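Local coordinates for alkaline serine protease AL20 (Nesterenkonia abyssinica, PDB 3CP7), which probably hydrolyses peptide bonds in proteins as a secreted, trypsin-like serine protease that works under alkaline conditions, at residues A58-S66 with Y130-E140. Sequence-based numbering, arbitrary orientation.
Sequences APAYDYGES and YPAAAPFNGQE
Tyr63 keeps CG anti to its carbonyl carbon (chi1 -73°), laying the ring across Gln139, while Gln139 bends at chi2 (-48°) and turns its amide toward Tyr61. Gln139 CB sits over the centre of the Tyr63 ring, 3.5 Å from the centroid, a CH-pi contact. The backbones join too: Tyr63 N donates to Gln139 O at 3.0 Å. Tyr63 OH donates to Glu140 OE2 at 2.5 Å, on the anti lone pair. The same hydroxyl accepts from Asn137 ND2 at 3.0 Å. The fold is the two-barrel one of trypsin-like proteases; this contact ties the loop after strand 55-59 to that between strands 124-129 and 142-150, one from each barrel. Tyr61 OH donates to Gln139 OE1 at 2.9 Å, and Gln139 NE2 bonds Asn137 O, holding the amide at both ends. An alanine at Gln139 would keep CB against the Tyr63 ring but would probably leave Tyr61 OH and Asn137 O without these partners. Tyr130 OH donates to Tyr61 O at 2.7 Å, in the carbonyl plane. The Tyr61 ring edge points to the Tyr130 face in an offset edge-to-face pair, planes at 89°. Lys11 of strand 9-16 touches both side chains, and its NZ bonds Gly138 O.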
# COMPACT_ATOMS: atom_id res chain seq x y z
N ALA A 58 -13.93 6.74 15.70
CA ALA A 58 -15.04 7.38 16.41
C ALA A 58 -14.91 8.90 16.31
O ALA A 58 -14.21 9.52 17.12
CB ALA A 58 -15.06 6.94 17.87
N PRO A 59 -15.59 9.51 15.32
CA PRO A 59 -15.51 10.97 15.17
C PRO A 59 -16.04 11.69 16.40
O PRO A 59 -17.07 11.31 16.95
CB PRO A 59 -16.42 11.26 13.96
CG PRO A 59 -16.73 9.96 13.34
CD PRO A 59 -16.42 8.86 14.29
N ALA A 60 -15.34 12.74 16.82
CA ALA A 60 -15.80 13.59 17.92
C ALA A 60 -16.01 12.83 19.23
O ALA A 60 -16.83 13.23 20.07
CB ALA A 60 -17.08 14.37 17.52
N TYR A 61 -15.27 11.74 19.42
CA TYR A 61 -15.30 10.98 20.67
C TYR A 61 -15.13 11.92 21.87
O TYR A 61 -14.30 12.84 21.84
CB TYR A 61 -14.17 9.95 20.67
CG TYR A 61 -14.24 8.93 21.78
CD1 TYR A 61 -13.67 9.19 23.02
CD2 TYR A 61 -14.84 7.69 21.58
CE1 TYR A 61 -13.74 8.26 24.05
CE2 TYR A 61 -14.91 6.74 22.59
CZ TYR A 61 -14.34 7.04 23.83
OH TYR A 61 -14.41 6.10 24.84
N ASP A 62 -15.93 11.71 22.91
CA ASP A 62 -15.92 12.54 24.12
C ASP A 62 -16.54 11.74 25.25
O ASP A 62 -17.76 11.69 25.38
CB ASP A 62 -16.73 13.83 23.87
CG ASP A 62 -16.74 14.76 25.08
OD1 ASP A 62 -16.20 14.41 26.14
OD2 ASP A 62 -17.31 15.87 24.95
N TYR A 63 -15.69 11.08 26.05
CA TYR A 63 -16.17 10.12 27.07
C TYR A 63 -17.18 9.14 26.47
O TYR A 63 -18.25 8.87 27.05
CB TYR A 63 -16.73 10.86 28.31
CG TYR A 63 -15.63 11.48 29.14
CD1 TYR A 63 -15.12 12.74 28.83
CD2 TYR A 63 -15.07 10.79 30.22
CE1 TYR A 63 -14.09 13.31 29.58
CE2 TYR A 63 -14.03 11.36 30.98
CZ TYR A 63 -13.55 12.61 30.65
OH TYR A 63 -12.53 13.17 31.38
N GLY A 64 -16.83 8.61 25.30
CA GLY A 64 -17.70 7.70 24.56
C GLY A 64 -17.95 8.22 23.15
O GLY A 64 -17.63 9.37 22.83
N GLU A 65 -18.54 7.38 22.31
CA GLU A 65 -18.86 7.79 20.96
C GLU A 65 -19.79 8.99 20.95
O GLU A 65 -20.54 9.23 21.90
CB GLU A 65 -19.46 6.63 20.16
CG GLU A 65 -20.84 6.17 20.62
CD GLU A 65 -21.33 4.97 19.83
OE1 GLU A 65 -22.18 5.15 18.93
OE2 GLU A 65 -20.86 3.85 20.10
N SER A 66 -19.71 9.77 19.88
CA SER A 66 -20.61 10.89 19.68
C SER A 66 -21.82 10.41 18.88
O SER A 66 -21.97 9.22 18.59
CB SER A 66 -19.89 12.01 18.91
OG SER A 66 -19.76 11.64 17.54
N TYR A 130 -6.09 11.90 21.15
CA TYR A 130 -6.74 11.31 22.31
C TYR A 130 -5.72 10.55 23.16
O TYR A 130 -5.74 9.31 23.20
CB TYR A 130 -7.87 10.40 21.87
CG TYR A 130 -9.08 11.16 21.37
CD1 TYR A 130 -9.15 11.60 20.05
CD2 TYR A 130 -10.13 11.46 22.23
CE1 TYR A 130 -10.25 12.31 19.58
CE2 TYR A 130 -11.24 12.17 21.78
CZ TYR A 130 -11.29 12.58 20.45
OH TYR A 130 -12.39 13.28 19.99
N PRO A 131 -4.85 11.28 23.88
CA PRO A 131 -3.85 10.59 24.69
C PRO A 131 -4.54 9.76 25.78
O PRO A 131 -5.55 10.20 26.35
CB PRO A 131 -3.04 11.74 25.31
CG PRO A 131 -3.97 12.92 25.28
CD PRO A 131 -4.76 12.75 24.01
N ALA A 132 -4.00 8.57 26.04
CA ALA A 132 -4.67 7.61 26.90
C ALA A 132 -3.86 7.17 28.12
O ALA A 132 -4.39 6.51 29.01
CB ALA A 132 -5.13 6.39 26.09
N ALA A 133 -2.59 7.54 28.16
CA ALA A 133 -1.75 7.24 29.33
C ALA A 133 -1.68 8.44 30.26
O ALA A 133 -1.74 9.58 29.82
CB ALA A 133 -0.36 6.81 28.89
N ALA A 134 -1.54 8.16 31.56
CA ALA A 134 -1.44 9.21 32.59
C ALA A 134 -0.52 10.37 32.18
O ALA A 134 0.57 10.13 31.66
CB ALA A 134 -0.97 8.60 33.92
N PRO A 135 -0.94 11.63 32.43
CA PRO A 135 -2.12 12.12 33.16
C PRO A 135 -3.35 12.32 32.27
O PRO A 135 -4.16 13.23 32.52
CB PRO A 135 -1.63 13.47 33.67
CG PRO A 135 -0.77 13.97 32.55
CD PRO A 135 -0.13 12.75 31.93
N PHE A 136 -3.46 11.50 31.23
CA PHE A 136 -4.62 11.54 30.35
C PHE A 136 -5.40 10.24 30.50
O PHE A 136 -4.87 9.25 31.01
CB PHE A 136 -4.19 11.80 28.91
CG PHE A 136 -3.41 13.08 28.73
CD1 PHE A 136 -4.05 14.31 28.76
CD2 PHE A 136 -2.03 13.06 28.53
CE1 PHE A 136 -3.34 15.50 28.60
CE2 PHE A 136 -1.31 14.24 28.37
CZ PHE A 136 -1.97 15.46 28.40
N ASN A 137 -6.66 10.24 30.08
CA ASN A 137 -7.53 9.10 30.31
C ASN A 137 -8.12 8.51 29.04
O ASN A 137 -8.93 7.59 29.09
CB ASN A 137 -8.63 9.44 31.33
CG ASN A 137 -9.56 10.55 30.84
OD1 ASN A 137 -9.58 10.89 29.66
ND2 ASN A 137 -10.33 11.12 31.76
N GLY A 138 -7.70 9.05 27.90
CA GLY A 138 -8.13 8.52 26.60
C GLY A 138 -9.48 9.03 26.14
O GLY A 138 -9.90 8.75 25.02
N GLN A 139 -10.15 9.78 27.01
CA GLN A 139 -11.54 10.16 26.78
C GLN A 139 -11.71 11.54 26.17
O GLN A 139 -12.82 11.90 25.75
CB GLN A 139 -12.32 10.09 28.10
CG GLN A 139 -12.26 8.73 28.77
CD GLN A 139 -12.57 7.59 27.81
OE1 GLN A 139 -13.66 7.52 27.25
NE2 GLN A 139 -11.59 6.71 27.60
N GLU A 140 -10.62 12.31 26.13
CA GLU A 140 -10.64 13.73 25.84
C GLU A 140 -9.78 14.07 24.64
O GLU A 140 -8.74 13.45 24.41
CB GLU A 140 -10.14 14.53 27.04
CG GLU A 140 -10.97 14.34 28.31
CD GLU A 140 -10.53 15.24 29.45
OE1 GLU A 140 -9.67 16.12 29.24
OE2 GLU A 140 -11.06 15.07 30.56